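Local atomic coordinates of DNA primase (Aquifex aeolicus, PDB entry 2AU3), a protein that synthesises the short RNA primers on single-stranded DNA from which DNA polymerase starts during replication. Residues A280-L283 against S284-T287; R368-R371 against Y372-F376. All blocks are in the same frame, centred on the assembly; numbering follows the deposited sequence.

Contact 1. Residues A280-L283 against S284-T287; sequences ANLL and SKFT
The ring of F286 folds back against L282 where helix 277-284 of the Toprim domain runs out into the turn leading to strand 289-293. CE2 of F286 meets CD1 of L282 at 3.9 Å, the two side chains running obliquely to one another. The same ring edge faces the backbone: CD2 of F286 lies 3.3 Å from O of L282, which sits in the plane of the ring. K285 approaches L282 at about a right angle, NZ of K285 ending 4.2 Å from CD1 of L282. L283 and T287 lie side by side, pointing the same way, with CD1 of L283 3.9 Å from CG2 of T287.

The backbone brings these groups together. N of S284 bonds regularly to O of A280 at 3.0 Å. The i+3 bonds from N of K285 to O of L282 (3.1 Å) and from N of F286 to O of L283 (2.8 Å) tighten the helix end, while N of T287 still makes an i+4 bond to O of L283. That carbonyl takes the T287 N-H in its plane and the F286 N-H 47° above it. With its hydroxyl between the backbone N and the carbonyl carbon (chi1 71°), S284 turns OG back to O of N281, hydrogen-bonded at 2.5 Å, a length short enough to be doubtful.

Farther out, L234 of helix 234-244 touches both L282 and F286, and A247 of strand 247-249 touches both L283 and T287. With an alanine in place of F286 the ring is gone, and CD1 of L282 and the L234 side chain would probably lose an apolar neighbour and gain freedom to shift. The turn is tied onward to the next strand by the hydrogen bond between OG1 of T287 and O of K289.

Contact 2. Residues R368-R371 against Y372-F376; sequences REFR and YYLGF
CB of Y372 packs on the carbonyls of R368 and E369 in the last turn of helix 363-374, an alpha-helix in the helical domain of the primase. This CB of Y372 lies 3.2 Å from O of R368, the carbonyl that accepts the hydrogen bond from N of Y372, and the ring edge is turned to O of E369. Beyond the backbone the Y372 ring leads away from the preceding turn: CG is anti to the backbone N (chi1 170°), and CE2 of F376 comes over one face, 3.6 Å above the ring plane and offset toward the rim.

E369 and Y373 run side by side in the same direction, the carboxylate and ring planes 55° apart. OE2 of E369 comes within 3.8 Å of OH of Y373, and K305 of helix 298-313 lies at weak, long ion-pair distance from that carboxylate oxygen. What binds the two residues is the backbone, where N of Y373 donates to O of E369 at 2.8 Å in an almost straight bond (172°).

F370 faces the rest of the helical domain. CE2 of its ring touches CD2 of L374 at 3.8 Å, while the ring also stacks with F390 and both F370 and L374 rest on L386 of helix 380-394. I356 and F352 of helix 351-358 touch F370 and L374 respectively.

The helical pattern slackens at the end: N of G375 reaches O of R371 in a weak 3.4 Å bond, and also donates to O of Y372 at 3.2 Å.

Contact 1 comes first along the chain, in the Toprim domain, and contact 2 follows in the helical domain, both at the closing turns of helices. Their centres are 21 Å apart and their nearest atoms about 10 Å, so they do not touch, but helix 298-313 has neighbours in both: L310 and L311 meet A280, while I308 and P309 meet Y373 and Y372. That helix touches both, linking the Toprim and helical domains at this point. Contact 1 feeds into strand 289-293 of the mixed sheet, just before D295 and D297, predicted to bind magnesium, but neither contact lies at those sites; contact 2 belongs to the bundle formed with helices 351-358 and 380-394.

Contact 1. Residues A280-L283 against S284-T287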
ATOM      1  N   ALA A 280      -4.501  -1.129  12.839  1.00 15.60           N
ATOM      2  CA  ALA A 280      -4.705  -2.471  13.385  1.00 15.49           C
ATOM      3  C   ALA A 280      -6.178  -2.920  13.224  1.00 15.17           C
ATOM      4  O   ALA A 280      -6.435  -4.040  12.799  1.00 15.32           O
ATOM      5  CB  ALA A 280      -4.251  -2.549  14.818  1.00 13.99           C
ATOM      6  N   ASN A 281      -7.128  -2.041  13.553  1.00 16.41           N
ATOM      7  CA  ASN A 281      -8.555  -2.282  13.303  1.00 16.43           C
ATOM      8  C   ASN A 281      -8.797  -2.612  11.826  1.00 16.76           C
ATOM      9  O   ASN A 281      -9.471  -3.579  11.515  1.00 17.63           O
ATOM     10  CB  ASN A 281      -9.415  -1.053  13.668  1.00 16.97           C
ATOM     11  CG  ASN A 281      -9.460  -0.753  15.190  1.00 16.66           C
ATOM     12  OD1 ASN A 281      -9.967   0.283  15.596  1.00 15.96           O
ATOM     13  ND2 ASN A 281      -8.913  -1.639  16.003  1.00 12.63           N
ATOM     14  N   LEU A 282      -8.285  -1.771  10.917  1.00 16.83           N
ATOM     15  CA  LEU A 282      -8.449  -2.013   9.485  1.00 16.73           C
ATOM     16  C   LEU A 282      -7.869  -3.382   9.088  1.00 16.47           C
ATOM     17  O   LEU A 282      -8.522  -4.183   8.401  1.00 15.89           O
ATOM     18  CB  LEU A 282      -7.818  -0.877   8.656  1.00 17.19           C
ATOM     19  CG  LEU A 282      -7.687  -1.115   7.140  1.00 15.83           C
ATOM     20  CD1 LEU A 282      -9.091  -1.104   6.446  1.00 16.93           C
ATOM     21  CD2 LEU A 282      -6.748  -0.048   6.504  1.00 17.99           C
ATOM     22  N   LEU A 283      -6.656  -3.678   9.543  1.00 16.20           N
ATOM     23  CA  LEU A 283      -6.059  -4.979   9.213  1.00 15.67           C
ATOM     24  C   LEU A 283      -6.954  -6.134   9.671  1.00 16.57           C
ATOM     25  O   LEU A 283      -7.112  -7.125   8.936  1.00 17.00           O
ATOM     26  CB  LEU A 283      -4.652  -5.112   9.825  1.00 15.74           C
ATOM     27  CG  LEU A 283      -3.766  -6.319   9.479  1.00 16.40           C
ATOM     28  CD1 LEU A 283      -3.788  -6.676   7.983  1.00 16.15           C
ATOM     29  CD2 LEU A 283      -2.298  -6.067   9.965  1.00 16.18           C
ATOM     30  N   SER A 284      -7.563  -5.992  10.855  1.00 16.48           N
ATOM     31  CA  SER A 284      -8.405  -7.054  11.427  1.00 18.43           C
ATOM     32  C   SER A 284      -9.630  -7.395  10.577  1.00 18.46           C
ATOM     33  O   SER A 284     -10.158  -8.497  10.666  1.00 18.77           O
ATOM     34  CB  SER A 284      -8.841  -6.723  12.837  1.00 18.26           C
ATOM     35  OG  SER A 284      -9.782  -5.667  12.828  1.00 19.88           O
ATOM     36  N   LYS A 285     -10.067  -6.458   9.758  1.00 18.90           N
ATOM     37  CA  LYS A 285     -11.140  -6.731   8.796  1.00 20.27           C
ATOM     38  C   LYS A 285     -10.702  -7.704   7.689  1.00 20.63           C
ATOM     39  O   LYS A 285     -11.558  -8.250   6.971  1.00 22.21           O
ATOM     40  CB  LYS A 285     -11.662  -5.424   8.160  1.00 21.31           C
ATOM     41  CG  LYS A 285     -12.109  -4.349   9.141  1.00 22.97           C
ATOM     42  CD  LYS A 285     -12.762  -3.184   8.350  1.00 31.36           C
ATOM     43  CE  LYS A 285     -12.980  -1.921   9.193  1.00 35.63           C
ATOM     44  NZ  LYS A 285     -12.767  -0.631   8.396  1.00 37.66           N
ATOM     45  N   PHE A 286      -9.393  -7.935   7.531  1.00 19.38           N
ATOM     46  CA  PHE A 286      -8.917  -8.827   6.444  1.00 19.41           C
ATOM     47  C   PHE A 286      -8.343 -10.114   6.950  1.00 18.89           C
ATOM     48  O   PHE A 286      -8.244 -11.096   6.208  1.00 19.25           O
ATOM     49  CB  PHE A 286      -7.891  -8.130   5.547  1.00 19.64           C
ATOM     50  CG  PHE A 286      -8.460  -6.954   4.820  1.00 20.48           C
ATOM     51  CD1 PHE A 286      -8.937  -7.095   3.521  1.00 21.71           C
ATOM     52  CD2 PHE A 286      -8.606  -5.729   5.466  1.00 19.61           C
ATOM     53  CE1 PHE A 286      -9.522  -6.016   2.845  1.00 22.72           C
ATOM     54  CE2 PHE A 286      -9.186  -4.660   4.808  1.00 19.88           C
ATOM     55  CZ  PHE A 286      -9.639  -4.801   3.490  1.00 22.20           C
ATOM     56  N   THR A 287      -7.944 -10.113   8.209  1.00 17.61           N
ATOM     57  CA  THR A 287      -7.308 -11.274   8.780  1.00 18.66           C
ATOM     58  C   THR A 287      -7.335 -11.267  10.301  1.00 19.14           C
ATOM     59  O   THR A 287      -7.417 -10.206  10.924  1.00 20.30           O
ATOM     60  CB  THR A 287      -5.853 -11.373   8.272  1.00 18.45           C
ATOM     61  OG1 THR A 287      -5.308 -12.639   8.657  1.00 17.09           O
ATOM     62  CG2 THR A 287      -4.940 -10.311   8.973  1.00 17.94           C
TER

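Contact 2. Residues R368-R371 against Y372-F376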
ATOM      1  N   ARG A 368       5.389 -10.505  33.879  1.00 26.97           N
ATOM      2  CA  ARG A 368       5.022  -9.108  33.662  1.00 27.33           C
ATOM      3  C   ARG A 368       4.470  -8.912  32.258  1.00 25.97           C
ATOM      4  O   ARG A 368       3.415  -8.294  32.073  1.00 24.34           O
ATOM      5  CB  ARG A 368       6.246  -8.212  33.843  1.00 28.18           C
ATOM      6  CG  ARG A 368       6.007  -7.057  34.775  1.00 33.32           C
ATOM      7  CD  ARG A 368       6.403  -5.703  34.183  1.00 38.95           C
ATOM      8  NE  ARG A 368       7.752  -5.338  34.597  1.00 39.65           N
ATOM      9  CZ  ARG A 368       8.315  -4.158  34.398  1.00 39.94           C
ATOM     10  NH1 ARG A 368       7.672  -3.181  33.761  1.00 39.52           N
ATOM     11  NH2 ARG A 368       9.539  -3.965  34.838  1.00 40.04           N
ATOM     12  N   GLU A 369       5.197  -9.456  31.275  1.00 25.21           N
ATOM     13  CA  GLU A 369       4.845  -9.308  29.866  1.00 25.52           C
ATOM     14  C   GLU A 369       3.545 -10.028  29.591  1.00 23.32           C
ATOM     15  O   GLU A 369       2.625  -9.456  29.035  1.00 21.58           O
ATOM     16  CB  GLU A 369       5.940  -9.893  28.970  1.00 26.04           C
ATOM     17  CG  GLU A 369       7.036  -8.912  28.584  1.00 32.00           C
ATOM     18  CD  GLU A 369       7.701  -9.282  27.257  1.00 38.05           C
ATOM     19  OE1 GLU A 369       8.187 -10.440  27.134  1.00 40.46           O
ATOM     20  OE2 GLU A 369       7.740  -8.416  26.347  1.00 38.01           O
ATOM     21  N   PHE A 370       3.486 -11.283  30.010  1.00 22.42           N
ATOM     22  CA  PHE A 370       2.295 -12.113  29.835  1.00 22.33           C
ATOM     23  C   PHE A 370       1.031 -11.443  30.378  1.00 22.34           C
ATOM     24  O   PHE A 370       0.018 -11.338  29.665  1.00 22.55           O
ATOM     25  CB  PHE A 370       2.495 -13.460  30.508  1.00 20.82           C
ATOM     26  CG  PHE A 370       1.388 -14.448  30.241  1.00 22.79           C
ATOM     27  CD1 PHE A 370       1.411 -15.245  29.106  1.00 22.64           C
ATOM     28  CD2 PHE A 370       0.346 -14.613  31.147  1.00 24.44           C
ATOM     29  CE1 PHE A 370       0.388 -16.177  28.872  1.00 23.22           C
ATOM     30  CE2 PHE A 370      -0.670 -15.534  30.909  1.00 23.01           C
ATOM     31  CZ  PHE A 370      -0.650 -16.301  29.771  1.00 22.72           C
ATOM     32  N   ARG A 371       1.088 -10.986  31.622  1.00 21.65           N
ATOM     33  CA  ARG A 371      -0.080 -10.368  32.231  1.00 22.08           C
ATOM     34  C   ARG A 371      -0.402  -9.040  31.556  1.00 21.20           C
ATOM     35  O   ARG A 371      -1.553  -8.709  31.391  1.00 20.94           O
ATOM     36  CB  ARG A 371       0.082 -10.235  33.749  1.00 22.87           C
ATOM     37  CG  ARG A 371       0.360  -8.842  34.251  1.00 26.87           C
ATOM     38  CD  ARG A 371       0.878  -8.774  35.714  1.00 33.63           C
ATOM     39  NE  ARG A 371      -0.209  -8.552  36.664  1.00 39.65           N
ATOM     40  CZ  ARG A 371      -0.059  -8.049  37.884  1.00 41.81           C
ATOM     41  NH1 ARG A 371       1.147  -7.714  38.340  1.00 43.58           N
ATOM     42  NH2 ARG A 371      -1.123  -7.895  38.663  1.00 45.06           N
ATOM     43  N   TYR A 372       0.621  -8.300  31.139  1.00 21.00           N
ATOM     44  CA  TYR A 372       0.405  -7.088  30.341  1.00 19.89           C
ATOM     45  C   TYR A 372      -0.294  -7.386  28.993  1.00 19.40           C
ATOM     46  O   TYR A 372      -1.295  -6.772  28.671  1.00 19.91           O
ATOM     47  CB  TYR A 372       1.726  -6.363  30.141  1.00 19.03           C
ATOM     48  CG  TYR A 372       1.703  -5.224  29.155  1.00 20.76           C
ATOM     49  CD1 TYR A 372       1.245  -3.957  29.526  1.00 21.99           C
ATOM     50  CD2 TYR A 372       2.185  -5.396  27.868  1.00 20.23           C
ATOM     51  CE1 TYR A 372       1.239  -2.902  28.624  1.00 23.39           C
ATOM     52  CE2 TYR A 372       2.199  -4.348  26.965  1.00 23.64           C
ATOM     53  CZ  TYR A 372       1.713  -3.111  27.339  1.00 22.70           C
ATOM     54  OH  TYR A 372       1.722  -2.084  26.434  1.00 23.10           O
ATOM     55  N   TYR A 373       0.232  -8.311  28.200  1.00 19.01           N
ATOM     56  CA  TYR A 373      -0.420  -8.616  26.912  1.00 20.00           C
ATOM     57  C   TYR A 373      -1.815  -9.175  27.090  1.00 19.52           C
ATOM     58  O   TYR A 373      -2.726  -8.868  26.320  1.00 18.26           O
ATOM     59  CB  TYR A 373       0.411  -9.580  26.071  1.00 19.54           C
ATOM     60  CG  TYR A 373       1.623  -8.941  25.503  1.00 20.91           C
ATOM     61  CD1 TYR A 373       1.541  -7.710  24.878  1.00 22.40           C
ATOM     62  CD2 TYR A 373       2.875  -9.543  25.647  1.00 22.31           C
ATOM     63  CE1 TYR A 373       2.672  -7.081  24.384  1.00 25.44           C
ATOM     64  CE2 TYR A 373       4.013  -8.944  25.149  1.00 25.11           C
ATOM     65  CZ  TYR A 373       3.907  -7.713  24.508  1.00 26.46           C
ATOM     66  OH  TYR A 373       5.025  -7.092  24.010  1.00 28.72           O
ATOM     67  N   LEU A 374      -1.968 -10.022  28.099  1.00 20.22           N
ATOM     68  CA  LEU A 374      -3.270 -10.590  28.442  1.00 22.44           C
ATOM     69  C   LEU A 374      -4.371  -9.557  28.590  1.00 22.88           C
ATOM     70  O   LEU A 374      -5.539  -9.860  28.290  1.00 23.68           O
ATOM     71  CB  LEU A 374      -3.171 -11.407  29.726  1.00 22.84           C
ATOM     72  CG  LEU A 374      -3.951 -12.722  29.715  1.00 26.11           C
ATOM     73  CD1 LEU A 374      -3.543 -13.575  28.553  1.00 23.94           C
ATOM     74  CD2 LEU A 374      -3.821 -13.479  31.042  1.00 25.88           C
ATOM     75  N   GLY A 375      -4.014  -8.357  29.058  1.00 22.59           N
ATOM     76  CA  GLY A 375      -4.978  -7.314  29.337  1.00 22.89           C
ATOM     77  C   GLY A 375      -5.570  -6.669  28.087  1.00 23.79           C
ATOM     78  O   GLY A 375      -6.407  -5.772  28.190  1.00 23.52           O
ATOM     79  N   PHE A 376      -5.126  -7.109  26.905  1.00 23.61           N
ATOM     80  CA  PHE A 376      -5.623  -6.541  25.632  1.00 24.21           C
ATOM     81  C   PHE A 376      -6.526  -7.530  24.858  1.00 25.33           C
ATOM     82  O   PHE A 376      -7.056  -7.216  23.775  1.00 25.38           O
ATOM     83  CB  PHE A 376      -4.456  -6.041  24.760  1.00 23.20           C
ATOM     84  CG  PHE A 376      -3.626  -4.956  25.402  1.00 22.94           C
ATOM     85  CD1 PHE A 376      -4.084  -3.637  25.456  1.00 22.64           C
ATOM     86  CD2 PHE A 376      -2.374  -5.244  25.939  1.00 22.23           C
ATOM     87  CE1 PHE A 376      -3.316  -2.624  26.058  1.00 23.91           C
ATOM     88  CE2 PHE A 376      -1.580  -4.224  26.507  1.00 21.96           C
ATOM     89  CZ  PHE A 376      -2.060  -2.921  26.581  1.00 21.39           C
TER